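Local coordinates for protein esterase D (Lactobacillus rhamnosus, PDB 3DKR) that probably hydrolyses carboxylic esters, using the catalytic triad of an alpha/beta hydrolase, at residues 29-34 / 163-168; 68-73 / 159-164; 76-81 / 112-117; 103-108 / 174-179; 215-220 / 242-247. All coordinates share one frame; numbering follows the deposited sequence.

Contact 1: 29-34 / 163-168. With ACT (acetate ion), chain B.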
# COMPACT_ATOMS: atom_id res chain seq x y z
N HIS A 29 0.47 2.61 3.03
CA HIS A 29 1.85 2.13 3.08
C HIS A 29 2.01 0.60 3.19
O HIS A 29 1.03 -0.15 3.12
CB HIS A 29 2.65 2.90 4.15
CG HIS A 29 2.26 2.64 5.58
ND1 HIS A 29 2.60 1.48 6.26
CD2 HIS A 29 1.66 3.44 6.49
CE1 HIS A 29 2.19 1.57 7.51
NE2 HIS A 29 1.62 2.75 7.68
N ALA A 30 3.27 0.17 3.35
CA ALA A 30 3.63 -1.26 3.38
C ALA A 30 3.56 -1.86 4.78
O ALA A 30 3.66 -1.17 5.78
CB ALA A 30 5.03 -1.43 2.84
N TYR A 31 3.44 -3.19 4.81
CA TYR A 31 3.56 -3.94 6.06
C TYR A 31 5.01 -3.79 6.56
O TYR A 31 5.96 -3.98 5.80
CB TYR A 31 3.26 -5.40 5.79
CG TYR A 31 3.22 -6.31 6.99
CD1 TYR A 31 2.40 -6.03 8.07
CD2 TYR A 31 3.94 -7.49 6.99
CE1 TYR A 31 2.34 -6.89 9.16
CE2 TYR A 31 3.88 -8.36 8.06
CZ TYR A 31 3.08 -8.07 9.14
OH TYR A 31 3.01 -8.95 10.21
N THR A 32 5.13 -3.45 7.85
CA THR A 32 6.36 -3.01 8.51
C THR A 32 6.85 -1.63 8.05
O THR A 32 7.85 -1.11 8.56
CB THR A 32 7.54 -4.02 8.41
OG1 THR A 32 8.17 -3.97 7.12
CG2 THR A 32 7.09 -5.42 8.75
N GLY A 33 6.14 -1.03 7.10
CA GLY A 33 6.50 0.30 6.61
C GLY A 33 5.90 1.40 7.43
O GLY A 33 5.60 1.24 8.63
N SER A 34 5.67 2.54 6.77
CA SER A 34 5.18 3.74 7.45
C SER A 34 4.94 4.79 6.38
O SER A 34 5.21 4.52 5.18
CB SER A 34 6.22 4.26 8.45
OG SER A 34 7.25 4.98 7.78
N PRO A 163 3.33 -15.64 12.19
CA PRO A 163 2.54 -16.52 11.32
C PRO A 163 1.04 -16.24 11.40
O PRO A 163 0.34 -16.26 10.38
CB PRO A 163 2.88 -17.93 11.84
CG PRO A 163 4.22 -17.77 12.43
CD PRO A 163 4.18 -16.43 13.11
N GLY A 164 0.55 -15.95 12.60
CA GLY A 164 -0.87 -15.71 12.81
C GLY A 164 -1.32 -14.41 12.15
O GLY A 164 -2.41 -14.36 11.59
N GLN A 165 -0.49 -13.38 12.22
CA GLN A 165 -0.85 -12.11 11.57
C GLN A 165 -0.77 -12.23 10.06
O GLN A 165 -1.65 -11.72 9.37
CB GLN A 165 -0.03 -10.92 12.05
CG GLN A 165 -0.54 -9.61 11.47
CD GLN A 165 0.05 -8.42 12.17
OE1 GLN A 165 1.20 -8.08 11.94
NE2 GLN A 165 -0.72 -7.80 13.07
N LEU A 166 0.25 -12.90 9.53
CA LEU A 166 0.30 -13.14 8.08
C LEU A 166 -0.93 -13.92 7.64
O LEU A 166 -1.50 -13.63 6.58
CB LEU A 166 1.58 -13.86 7.66
CG LEU A 166 2.83 -12.98 7.70
CD1 LEU A 166 4.09 -13.77 7.39
CD2 LEU A 166 2.71 -11.78 6.75
N ALA A 167 -1.34 -14.90 8.44
CA ALA A 167 -2.56 -15.66 8.12
C ALA A 167 -3.77 -14.72 8.07
O ALA A 167 -4.60 -14.85 7.19
CB ALA A 167 -2.80 -16.76 9.17
N ALA A 168 -3.85 -13.78 9.01
CA ALA A 168 -4.96 -12.84 9.06
C ALA A 168 -4.97 -11.96 7.82
O ALA A 168 -6.03 -11.67 7.26
CB ALA A 168 -4.86 -11.98 10.31
C ACT B . 4.25 -4.35 1.59
O ACT B . 3.17 -4.22 2.23
OXT ACT B . 4.39 -3.75 0.48
CH3 ACT B . 5.38 -5.18 2.12
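Tyr31 and Gln165 make the tight part of this contact: the phenol OH donates a hydrogen bond to Gln165 OE1 at 2.7 Å. The donor lies in the plane of the amide and meets a lone pair of the oxygen, while OE1 itself sits at the edge of the tyrosine ring, near its plane. The ring and amide planes are 74° apart. Tyr31 holds CG anti to its own nitrogen (chi1 -175°), which carries the ring out of the 29-34 loop to helix 155-178. Gln165 NE2 is bonded to Ile68 O, and this second bond fixes which way the amide is flipped.

The other branch of the contact is looser. Leu166 CD2 comes obliquely to the ring, 3.8 Å from Tyr31 CE2, and nothing polar accompanies it. The same helix turns its exposed Pro163, Gly164 and Ala167 to solvent.

Ala30 to Gly33 form a type II turn, closed by Gly33 N to Ala30 O at 2.8 Å. From this turn Tyr31 N gives an almost straight bond (165°), again 2.8 Å long, to an oxygen of an acetate ion, probably from the crystallisation liquor. His226 NE2, Ser101 N and Leu102 N also bind that acetate. A phenylalanine in place of this tyrosine would probably leave the buried Gln165 OE1 without this donor and the ring freer to shift. Tyr31 N and Leu102 N bind the ion beside the predicted nucleophile Ser101, as oxyanion-hole donors would, so the phenol bond probably helps to hold a residue whose N-H may serve there.

Contact 2: 68-73 / 159-164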
# COMPACT_ATOMS: atom_id res chain seq x y z
N ILE A 68 3.49 -3.92 15.82
CA ILE A 68 2.84 -4.26 14.53
C ILE A 68 1.97 -5.47 14.72
O ILE A 68 0.83 -5.54 14.24
CB ILE A 68 3.89 -4.53 13.42
CG1 ILE A 68 4.67 -3.25 13.09
CG2 ILE A 68 3.20 -5.10 12.17
CD1 ILE A 68 5.96 -3.47 12.33
N LEU A 69 2.52 -6.44 15.47
CA LEU A 69 1.89 -7.73 15.65
C LEU A 69 0.81 -7.73 16.73
O LEU A 69 -0.11 -8.54 16.66
CB LEU A 69 2.95 -8.77 16.03
CG LEU A 69 4.04 -9.00 14.98
CD1 LEU A 69 5.22 -9.77 15.55
CD2 LEU A 69 3.46 -9.76 13.79
N THR A 70 0.95 -6.86 17.73
CA THR A 70 0.01 -6.88 18.87
C THR A 70 -1.00 -5.73 18.91
O THR A 70 -2.02 -5.83 19.60
CB THR A 70 0.76 -6.87 20.22
OG1 THR A 70 1.39 -5.61 20.41
CG2 THR A 70 1.79 -8.00 20.27
N LYS A 71 -0.71 -4.63 18.20
CA LYS A 71 -1.58 -3.45 18.21
C LYS A 71 -2.18 -3.10 16.85
O LYS A 71 -2.94 -2.15 16.74
CB LYS A 71 -0.83 -2.24 18.79
CG LYS A 71 -0.32 -2.46 20.20
CD LYS A 71 0.20 -1.19 20.83
CE LYS A 71 0.88 -1.48 22.16
NZ LYS A 71 0.12 -2.45 23.01
N GLY A 72 -1.85 -3.87 15.81
CA GLY A 72 -2.48 -3.69 14.51
C GLY A 72 -3.04 -5.01 14.02
O GLY A 72 -2.60 -6.07 14.45
N ASN A 73 -4.02 -4.92 13.13
CA ASN A 73 -4.55 -6.08 12.42
C ASN A 73 -5.31 -5.60 11.19
O ASN A 73 -5.60 -4.39 11.08
CB ASN A 73 -5.43 -6.94 13.34
CG ASN A 73 -6.71 -6.26 13.73
OD1 ASN A 73 -7.46 -5.81 12.88
ND2 ASN A 73 -6.97 -6.18 15.04
N LEU A 159 8.22 -14.98 16.15
CA LEU A 159 7.75 -16.27 15.61
C LEU A 159 6.44 -16.73 16.23
O LEU A 159 5.68 -17.48 15.60
CB LEU A 159 8.82 -17.36 15.77
CG LEU A 159 10.11 -17.20 14.96
CD1 LEU A 159 10.98 -18.43 15.14
CD2 LEU A 159 9.83 -16.93 13.48
N ALA A 160 6.16 -16.29 17.45
CA ALA A 160 4.92 -16.61 18.15
C ALA A 160 3.71 -15.91 17.56
O ALA A 160 2.61 -16.45 17.59
CB ALA A 160 5.04 -16.26 19.62
N TYR A 161 3.91 -14.69 17.05
CA TYR A 161 2.80 -13.86 16.56
C TYR A 161 2.74 -13.74 15.03
O TYR A 161 1.66 -13.57 14.45
CB TYR A 161 2.92 -12.44 17.09
CG TYR A 161 2.50 -12.16 18.51
CD1 TYR A 161 1.15 -12.04 18.86
CD2 TYR A 161 3.45 -11.92 19.50
CE1 TYR A 161 0.76 -11.74 20.17
CE2 TYR A 161 3.07 -11.61 20.80
CZ TYR A 161 1.73 -11.53 21.13
OH TYR A 161 1.37 -11.22 22.43
N LEU A 162 3.91 -13.77 14.38
CA LEU A 162 3.98 -13.38 12.95
C LEU A 162 3.20 -14.31 12.02
O LEU A 162 2.46 -13.85 11.14
CB LEU A 162 5.44 -13.24 12.50
CG LEU A 162 5.71 -12.85 11.04
CD1 LEU A 162 4.93 -11.59 10.66
CD2 LEU A 162 7.20 -12.67 10.85
N PRO A 163 3.33 -15.64 12.19
CA PRO A 163 2.54 -16.52 11.32
C PRO A 163 1.04 -16.24 11.40
O PRO A 163 0.34 -16.26 10.38
CB PRO A 163 2.88 -17.93 11.84
CG PRO A 163 4.22 -17.77 12.43
CD PRO A 163 4.18 -16.43 13.11
N GLY A 164 0.55 -15.95 12.60
CA GLY A 164 -0.87 -15.71 12.81
C GLY A 164 -1.32 -14.41 12.15
O GLY A 164 -2.41 -14.36 11.59
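Leu69 and Tyr161 face each other with like first torsions, each placing CG anti to its carbonyl carbon (chi1 -62° and -78°). The backbones bring the two CB atoms to 3.8 Å; the torsions then lay Leu69 CD1 against Tyr161 CB and send the tyrosine ring alongside the next residue of helix 66-71. There Thr70 CG2 lies over one ring face in a CH-pi contact, 3.9 Å from the centroid and 21° off the normal. It stands nearer the rim than the middle, with Tyr161 CZ at 3.6 Å as its closest atom. The threonine hydroxyl is turned back to its own helix, where it makes a weak bond to Leu66 O.

Helix 155-178 follows helix 134-149 between strands 119-122 and 187-192, the place where alpha/beta hydrolases commonly carry a lid or cap insertion. The present contact joins what is probably such a cap to the short helix 66-71.

Further inward the packing is wholly aliphatic: Leu69 CD2 lies 3.8 Å from Leu162 CA and 3.9 Å from Leu162 CD1, the two chains meeting at a slant. Both leucines are buried and also touch Tyr31 and Phe138, whereas Thr70 and Tyr161 form the exposed margin. Helix 155-178 is kinked just after Leu162, where Pro163 has no N-H to give to the preceding turn.

Contact 3: 76-81 / 112-117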
# COMPACT_ATOMS: atom_id res chain seq x y z
N ILE A 76 -8.44 -3.35 11.73
CA ILE A 76 -8.08 -1.98 12.14
C ILE A 76 -7.56 -1.19 10.94
O ILE A 76 -7.97 -0.04 10.70
CB ILE A 76 -7.03 -1.98 13.28
CG1 ILE A 76 -7.64 -2.56 14.56
CG2 ILE A 76 -6.48 -0.58 13.52
CD1 ILE A 76 -6.65 -2.85 15.67
N TRP A 77 -6.67 -1.81 10.17
CA TRP A 77 -6.04 -1.13 9.04
C TRP A 77 -7.07 -0.83 7.96
O TRP A 77 -6.98 0.20 7.27
CB TRP A 77 -4.88 -1.95 8.47
CG TRP A 77 -3.84 -2.24 9.51
CD1 TRP A 77 -3.49 -1.44 10.55
CD2 TRP A 77 -2.99 -3.39 9.57
NE1 TRP A 77 -2.47 -2.03 11.28
CE2 TRP A 77 -2.16 -3.24 10.70
CE3 TRP A 77 -2.87 -4.56 8.79
CZ2 TRP A 77 -1.22 -4.20 11.07
CZ3 TRP A 77 -1.92 -5.51 9.16
CH2 TRP A 77 -1.11 -5.32 10.29
N TRP A 78 -8.05 -1.71 7.81
CA TRP A 78 -9.15 -1.44 6.87
C TRP A 78 -9.98 -0.24 7.34
O TRP A 78 -10.30 0.66 6.55
CB TRP A 78 -10.01 -2.69 6.68
CG TRP A 78 -11.29 -2.49 5.90
CD1 TRP A 78 -12.53 -2.90 6.28
CD2 TRP A 78 -11.45 -1.85 4.62
NE1 TRP A 78 -13.46 -2.57 5.32
CE2 TRP A 78 -12.83 -1.91 4.29
CE3 TRP A 78 -10.58 -1.23 3.73
CZ2 TRP A 78 -13.34 -1.39 3.11
CZ3 TRP A 78 -11.10 -0.70 2.53
CH2 TRP A 78 -12.47 -0.78 2.25
N ALA A 79 -10.34 -0.20 8.62
CA ALA A 79 -11.05 0.98 9.14
C ALA A 79 -10.23 2.27 8.92
O ALA A 79 -10.78 3.33 8.59
CB ALA A 79 -11.34 0.81 10.63
N GLU A 80 -8.92 2.18 9.11
CA GLU A 80 -8.05 3.35 8.96
C GLU A 80 -8.00 3.80 7.49
O GLU A 80 -8.02 5.00 7.20
CB GLU A 80 -6.66 3.07 9.52
CG GLU A 80 -6.70 2.96 11.05
CD GLU A 80 -5.43 2.45 11.73
OE1 GLU A 80 -4.59 1.76 11.11
OE2 GLU A 80 -5.26 2.77 12.94
N SER A 81 -7.95 2.84 6.59
CA SER A 81 -7.92 3.14 5.15
C SER A 81 -9.23 3.77 4.71
O SER A 81 -9.24 4.75 3.95
CB SER A 81 -7.70 1.86 4.34
OG SER A 81 -6.49 1.20 4.67
N GLU A 112 -13.73 -1.50 -4.56
CA GLU A 112 -14.85 -2.45 -4.58
C GLU A 112 -16.07 -1.98 -3.78
O GLU A 112 -17.21 -2.29 -4.15
CB GLU A 112 -14.41 -3.78 -3.98
CG GLU A 112 -13.37 -4.55 -4.77
CD GLU A 112 -12.72 -5.73 -4.00
OE1 GLU A 112 -12.96 -5.88 -2.78
OE2 GLU A 112 -11.99 -6.51 -4.66
N THR A 113 -15.85 -1.33 -2.64
CA THR A 113 -16.92 -1.19 -1.63
C THR A 113 -17.23 0.22 -1.11
O THR A 113 -18.26 0.40 -0.44
CB THR A 113 -16.65 -2.09 -0.39
OG1 THR A 113 -15.55 -1.57 0.35
CG2 THR A 113 -16.36 -3.53 -0.81
N LEU A 114 -16.34 1.19 -1.35
CA LEU A 114 -16.53 2.53 -0.80
C LEU A 114 -16.96 3.49 -1.90
O LEU A 114 -16.55 3.34 -3.06
CB LEU A 114 -15.24 3.04 -0.16
CG LEU A 114 -14.76 2.26 1.06
CD1 LEU A 114 -13.43 2.81 1.60
CD2 LEU A 114 -15.81 2.23 2.17
N PRO A 115 -17.77 4.49 -1.54
CA PRO A 115 -18.26 5.42 -2.56
C PRO A 115 -17.32 6.57 -2.88
O PRO A 115 -16.44 6.90 -2.09
CB PRO A 115 -19.52 5.98 -1.90
CG PRO A 115 -19.20 6.01 -0.48
CD PRO A 115 -18.32 4.81 -0.21
N GLY A 116 -17.53 7.19 -4.04
CA GLY A 116 -16.93 8.48 -4.35
C GLY A 116 -15.49 8.43 -4.83
O GLY A 116 -14.84 9.46 -4.90
N ILE A 117 -14.98 7.24 -5.17
CA ILE A 117 -13.59 7.12 -5.63
C ILE A 117 -13.48 7.06 -7.16
O ILE A 117 -14.10 6.22 -7.81
CB ILE A 117 -12.89 5.88 -5.03
CG1 ILE A 117 -12.98 5.90 -3.50
CG2 ILE A 117 -11.42 5.82 -5.48
CD1 ILE A 117 -12.59 4.56 -2.82
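Trp78, on helix 74-89, meets Thr113 and Leu114 exactly where helix 101-113 runs out, Leu114 being the first residue to leave helical geometry, at phi -106° and psi 148°. The indole extends with CG anti to the backbone N (chi1 171°), and the far corner of its six-membered ring does the touching. Thr113 OG1 comes to the ring edge, near the plane, 3.5 Å from Trp78 CZ2 and 3.7 Å from Trp78 CH2. Leu114 and Trp78 point at each other from opposite directions, Leu114 CD1 lying 3.8 Å from Trp78 CH2, obliquely to the ring.

The threonine hydroxyl has its strong partner in its own helix, being hydrogen-bonded to Lys109 O. Lys109 in turn makes a cation-pi contact with the Trp78 indole, and Phe172 of helix 155-178 packs its ring against the same side chain. Leu114 touches Ser82 as well, one turn further along helix 74-89, while the hydroxyl of the preceding Ser81 is folded back onto its own helix, OG bonding to Trp77 O at 2.8 Å.

This is packing near the surface, away from the triad, joining two helices on one face of the central sheet. Its chemistry is mild: the oxygen beside the indole rim probably gains a weak attraction from the electron-poor C-H edge, while the lysine charge uses the pi system and the leucine adds apolar cover.

Contact 4: 103-108 / 174-179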
# COMPACT_ATOMS: atom_id res chain seq x y z
N GLY A 103 -1.09 -1.94 1.86
CA GLY A 103 -1.97 -0.81 1.56
C GLY A 103 -2.82 -1.08 0.32
O GLY A 103 -3.97 -0.63 0.25
N GLY A 104 -2.25 -1.79 -0.65
CA GLY A 104 -2.94 -2.10 -1.91
C GLY A 104 -4.13 -3.04 -1.76
O GLY A 104 -5.07 -2.98 -2.55
N ILE A 105 -4.09 -3.92 -0.76
CA ILE A 105 -5.25 -4.76 -0.46
C ILE A 105 -6.40 -3.83 -0.10
O ILE A 105 -7.51 -4.00 -0.61
CB ILE A 105 -4.97 -5.71 0.74
CG1 ILE A 105 -3.92 -6.76 0.35
CG2 ILE A 105 -6.26 -6.44 1.21
CD1 ILE A 105 -3.29 -7.43 1.58
N PHE A 106 -6.13 -2.84 0.74
CA PHE A 106 -7.17 -1.92 1.18
C PHE A 106 -7.58 -0.95 0.06
O PHE A 106 -8.75 -0.59 -0.05
CB PHE A 106 -6.74 -1.17 2.44
CG PHE A 106 -6.30 -2.11 3.54
CD1 PHE A 106 -7.14 -3.12 3.96
CD2 PHE A 106 -5.04 -2.00 4.11
CE1 PHE A 106 -6.73 -4.00 4.97
CE2 PHE A 106 -4.64 -2.87 5.11
CZ PHE A 106 -5.47 -3.87 5.52
N ALA A 107 -6.63 -0.55 -0.79
CA ALA A 107 -6.97 0.28 -1.96
C ALA A 107 -7.97 -0.43 -2.85
O ALA A 107 -8.94 0.16 -3.31
CB ALA A 107 -5.73 0.64 -2.77
N MET A 108 -7.74 -1.72 -3.09
CA MET A 108 -8.64 -2.49 -3.94
C MET A 108 -9.98 -2.67 -3.25
O MET A 108 -11.02 -2.57 -3.90
CB MET A 108 -8.01 -3.82 -4.35
CG MET A 108 -6.78 -3.68 -5.25
SD MET A 108 -6.98 -2.58 -6.70
CE MET A 108 -8.49 -3.25 -7.42
N THR A 174 -7.84 -12.66 0.64
CA THR A 174 -8.60 -13.57 -0.22
C THR A 174 -10.03 -13.07 -0.43
O THR A 174 -10.59 -13.22 -1.51
CB THR A 174 -8.64 -15.04 0.32
OG1 THR A 174 -9.26 -15.10 1.61
CG2 THR A 174 -7.21 -15.65 0.38
N THR A 175 -10.61 -12.44 0.58
CA THR A 175 -11.97 -11.92 0.43
C THR A 175 -11.98 -10.74 -0.55
O THR A 175 -12.84 -10.66 -1.43
CB THR A 175 -12.52 -11.50 1.77
OG1 THR A 175 -12.61 -12.68 2.60
CG2 THR A 175 -13.90 -10.84 1.62
N VAL A 176 -11.00 -9.86 -0.41
CA VAL A 176 -10.83 -8.78 -1.38
C VAL A 176 -10.65 -9.33 -2.79
O VAL A 176 -11.29 -8.85 -3.74
CB VAL A 176 -9.66 -7.84 -0.99
CG1 VAL A 176 -9.42 -6.79 -2.09
CG2 VAL A 176 -9.93 -7.17 0.34
N ALA A 177 -9.87 -10.39 -2.95
CA ALA A 177 -9.65 -10.96 -4.27
C ALA A 177 -10.95 -11.50 -4.86
O ALA A 177 -11.20 -11.32 -6.05
CB ALA A 177 -8.60 -12.05 -4.23
N ALA A 178 -11.77 -12.13 -4.02
CA ALA A 178 -13.05 -12.72 -4.48
C ALA A 178 -14.05 -11.65 -4.94
O ALA A 178 -14.99 -11.97 -5.67
CB ALA A 178 -13.66 -13.56 -3.38
N ASP A 179 -13.84 -10.42 -4.50
CA ASP A 179 -14.72 -9.30 -4.85
C ASP A 179 -14.17 -8.40 -5.96
O ASP A 179 -14.72 -7.33 -6.21
CB ASP A 179 -14.99 -8.43 -3.61
CG ASP A 179 -16.07 -8.98 -2.72
OD1 ASP A 179 -16.89 -9.82 -3.17
OD2 ASP A 179 -16.12 -8.56 -1.54
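Val176 straddles one turn of helix 101-113 with its two methyl branches. Holding CG1 anti to the backbone N (chi1 175°), it directs that methyl between Ile105 O, at 3.7 Å, and Met108 CB, at 4.0 Å. The other branch, CG2, meets Ile105 CG2 at 3.8 Å, the two side chains approaching at a slant. Ile105 offers this methyl because its CG2, not CG1, lies anti to the backbone N; the longer arm CG1-CD1 lies beside the backbone N and takes no part in touching Val176. Met108 contributes only the root of its chain. Bends at chi2 (-50°) and chi3 (-51°) take the sulfur and CE away from Val176, and the residue also packs on Leu180 and Val183.

The contact is buried and wholly apolar but for the carbonyl oxygen under CG1. Backbone separation is small, with the CA atoms of Ile105 and Val176 6.9 Å apart.

Helix 101-113 begins at the predicted nucleophile Ser101, in a GXSXG motif that ends with Gly103. One flank of it receives the last turns of helix 155-178, where Ile105 also touches Ile169, Phe172 and Ala173; on another, Phe106 packs against Trp77, Trp78 and Ser81 of helix 74-89.

Contact 5: 215-220 / 242-247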
# COMPACT_ATOMS: atom_id res chain seq x y z
N ARG A 215 -10.77 0.33 -17.20
CA ARG A 215 -9.48 0.04 -17.80
C ARG A 215 -8.52 -0.46 -16.73
O ARG A 215 -8.75 -0.23 -15.53
CB ARG A 215 -8.88 1.26 -18.50
CG ARG A 215 -8.39 2.40 -17.60
CD ARG A 215 -7.49 3.41 -18.36
NE ARG A 215 -6.97 4.49 -17.48
CZ ARG A 215 -7.71 5.49 -17.02
NH1 ARG A 215 -9.00 5.59 -17.33
NH2 ARG A 215 -7.17 6.42 -16.23
N VAL A 216 -7.49 -1.17 -17.16
CA VAL A 216 -6.40 -1.59 -16.28
C VAL A 216 -5.06 -1.12 -16.85
O VAL A 216 -4.63 -1.56 -17.92
CB VAL A 216 -6.38 -3.11 -16.07
CG1 VAL A 216 -5.25 -3.49 -15.12
CG2 VAL A 216 -7.73 -3.57 -15.51
N ASP A 217 -4.40 -0.21 -16.13
CA ASP A 217 -3.14 0.37 -16.58
C ASP A 217 -1.99 -0.35 -15.89
O ASP A 217 -1.74 -0.12 -14.71
CB ASP A 217 -3.13 1.87 -16.25
CG ASP A 217 -1.92 2.59 -16.80
OD1 ASP A 217 -1.23 2.09 -17.72
OD2 ASP A 217 -1.66 3.72 -16.32
N PHE A 218 -1.31 -1.22 -16.63
CA PHE A 218 -0.36 -2.19 -16.05
C PHE A 218 1.09 -1.82 -16.34
O PHE A 218 1.48 -1.61 -17.51
CB PHE A 218 -0.67 -3.58 -16.61
CG PHE A 218 0.13 -4.71 -15.97
CD1 PHE A 218 -0.44 -5.48 -14.97
CD2 PHE A 218 1.41 -5.03 -16.40
CE1 PHE A 218 0.26 -6.51 -14.39
CE2 PHE A 218 2.13 -6.07 -15.81
CZ PHE A 218 1.55 -6.81 -14.81
N HIS A 219 1.91 -1.79 -15.30
CA HIS A 219 3.32 -1.41 -15.41
C HIS A 219 4.24 -2.34 -14.65
O HIS A 219 3.99 -2.62 -13.48
CB HIS A 219 3.51 0.01 -14.92
CG HIS A 219 2.78 1.01 -15.75
ND1 HIS A 219 3.34 1.56 -16.89
CD2 HIS A 219 1.53 1.52 -15.65
CE1 HIS A 219 2.46 2.38 -17.44
NE2 HIS A 219 1.36 2.37 -16.70
N TRP A 220 5.27 -2.83 -15.35
CA TRP A 220 6.29 -3.72 -14.79
C TRP A 220 7.59 -2.93 -14.67
O TRP A 220 7.99 -2.27 -15.64
CB TRP A 220 6.51 -4.92 -15.73
CG TRP A 220 7.22 -6.07 -15.09
CD1 TRP A 220 8.54 -6.39 -15.20
CD2 TRP A 220 6.63 -7.05 -14.25
NE1 TRP A 220 8.81 -7.52 -14.45
CE2 TRP A 220 7.65 -7.94 -13.85
CE3 TRP A 220 5.34 -7.25 -13.76
CZ2 TRP A 220 7.40 -9.04 -13.01
CZ3 TRP A 220 5.09 -8.33 -12.94
CH2 TRP A 220 6.11 -9.21 -12.58
N ILE A 242 1.02 9.56 -12.44
CA ILE A 242 0.53 10.87 -12.82
C ILE A 242 -0.16 10.79 -14.19
O ILE A 242 -1.24 11.33 -14.36
CB ILE A 242 1.66 11.91 -12.76
CG1 ILE A 242 2.05 12.13 -11.29
CG2 ILE A 242 1.22 13.23 -13.38
CD1 ILE A 242 3.30 12.97 -11.08
N ALA A 243 0.44 10.07 -15.13
CA ALA A 243 -0.21 9.86 -16.44
C ALA A 243 -1.59 9.20 -16.29
O ALA A 243 -2.57 9.58 -16.96
CB ALA A 243 0.67 9.04 -17.34
N PHE A 244 -1.66 8.21 -15.41
CA PHE A 244 -2.90 7.49 -15.13
C PHE A 244 -3.99 8.42 -14.62
O PHE A 244 -5.14 8.37 -15.09
CB PHE A 244 -2.59 6.37 -14.12
CG PHE A 244 -3.79 5.65 -13.59
CD1 PHE A 244 -4.40 4.62 -14.32
CD2 PHE A 244 -4.30 5.95 -12.34
CE1 PHE A 244 -5.48 3.95 -13.81
CE2 PHE A 244 -5.40 5.28 -11.83
CZ PHE A 244 -5.99 4.28 -12.56
N MET A 245 -3.63 9.28 -13.67
CA MET A 245 -4.57 10.24 -13.13
C MET A 245 -4.98 11.28 -14.17
O MET A 245 -6.14 11.65 -14.27
CB MET A 245 -3.98 10.90 -11.89
CG MET A 245 -3.94 9.90 -10.75
SD MET A 245 -3.72 10.67 -9.14
CE MET A 245 -2.05 10.98 -9.38
N GLN A 246 -4.02 11.71 -14.98
CA GLN A 246 -4.30 12.75 -15.97
C GLN A 246 -5.25 12.28 -17.07
O GLN A 246 -5.95 13.09 -17.68
CB GLN A 246 -3.00 13.28 -16.56
CG GLN A 246 -2.29 14.25 -15.65
CD GLN A 246 -3.05 15.56 -15.54
OE1 GLN A 246 -4.02 15.67 -14.79
NE2 GLN A 246 -2.63 16.56 -16.31
N GLN A 247 -5.28 10.98 -17.31
CA GLN A 247 -6.27 10.39 -18.22
C GLN A 247 -7.72 10.62 -17.80
O GLN A 247 -8.62 10.55 -18.64
CB GLN A 247 -6.01 8.89 -18.38
CG GLN A 247 -4.81 8.59 -19.24
CD GLN A 247 -5.07 8.91 -20.71
OE1 GLN A 247 -6.12 8.56 -21.25
NE2 GLN A 247 -4.11 9.58 -21.36
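Edge strand 216-221 and the closing helix 234-246 form the last beta-alpha unit of the hydrolase fold, and Arg215, Asp217 and Phe244 join them. The phenylalanine ring reaches from the helix to the side chains of the strand. Arg215 NH2 stands over one face of it, 3.8 Å from Phe244 CD1, with the guanidinium and ring planes 56° apart. The same nitrogen comes to 3.0 Å from Phe244 O, which lies at the edge of the guanidinium, in its plane. Gln247 CB sits over a guanidinium face, 3.5 Å from Arg215 NH2. The charge finds its partner just beyond the helix: Arg215 NH1 forms a salt bridge with Glu248 OE2.

Asp217 and Phe244 slide past each other in opposite directions, with carboxylate and ring only 20° from parallel. Asp217 CB is 3.6 Å from Phe244 CD1 and Asp217 OD2 3.5 Å from that same atom. The other oxygen, OD1, accepts a weak, strongly bent bond from His219 NE2 (2.8 Å, 123°).

Shortening Arg215 to an alanine is likely to leave Glu248 without this counter-charge and to uncover part of the Phe244 ring.

Strand 216-221 pairs along its inner side with strand 187-192, whose Phe188 meets Phe244 edge-to-face. Phe244 and Met245 also touch Phe98 of strand 94-99, so the helix rests across several strands of the sheet, and Met245 further packs on Leu45 of helix 39-47.

How the contacts relate
Contacts 1, 2 and 4 all draw on helix 155-178, which meets, in order, helix 66-71, the loop after strand 23-28 and helix 101-113. Contacts 1 and 2 share Pro163 and Gly164 and have centres about 8 Å apart. Contacts 3 and 4 both use helix 101-113, with centres about 10 Å apart. Along the chain, contact 3 falls within the spans bridged by contacts 1 and 2, whereas contact 4 interleaves with all three. Contact 5 comes last, about 27 Å from contact 1 between centres. One long helix thus ties together helix 66-71, the loop beside the predicted nucleophile and the helix that begins at it, while contact 5 packs the last helix on the outermost strand 216-221.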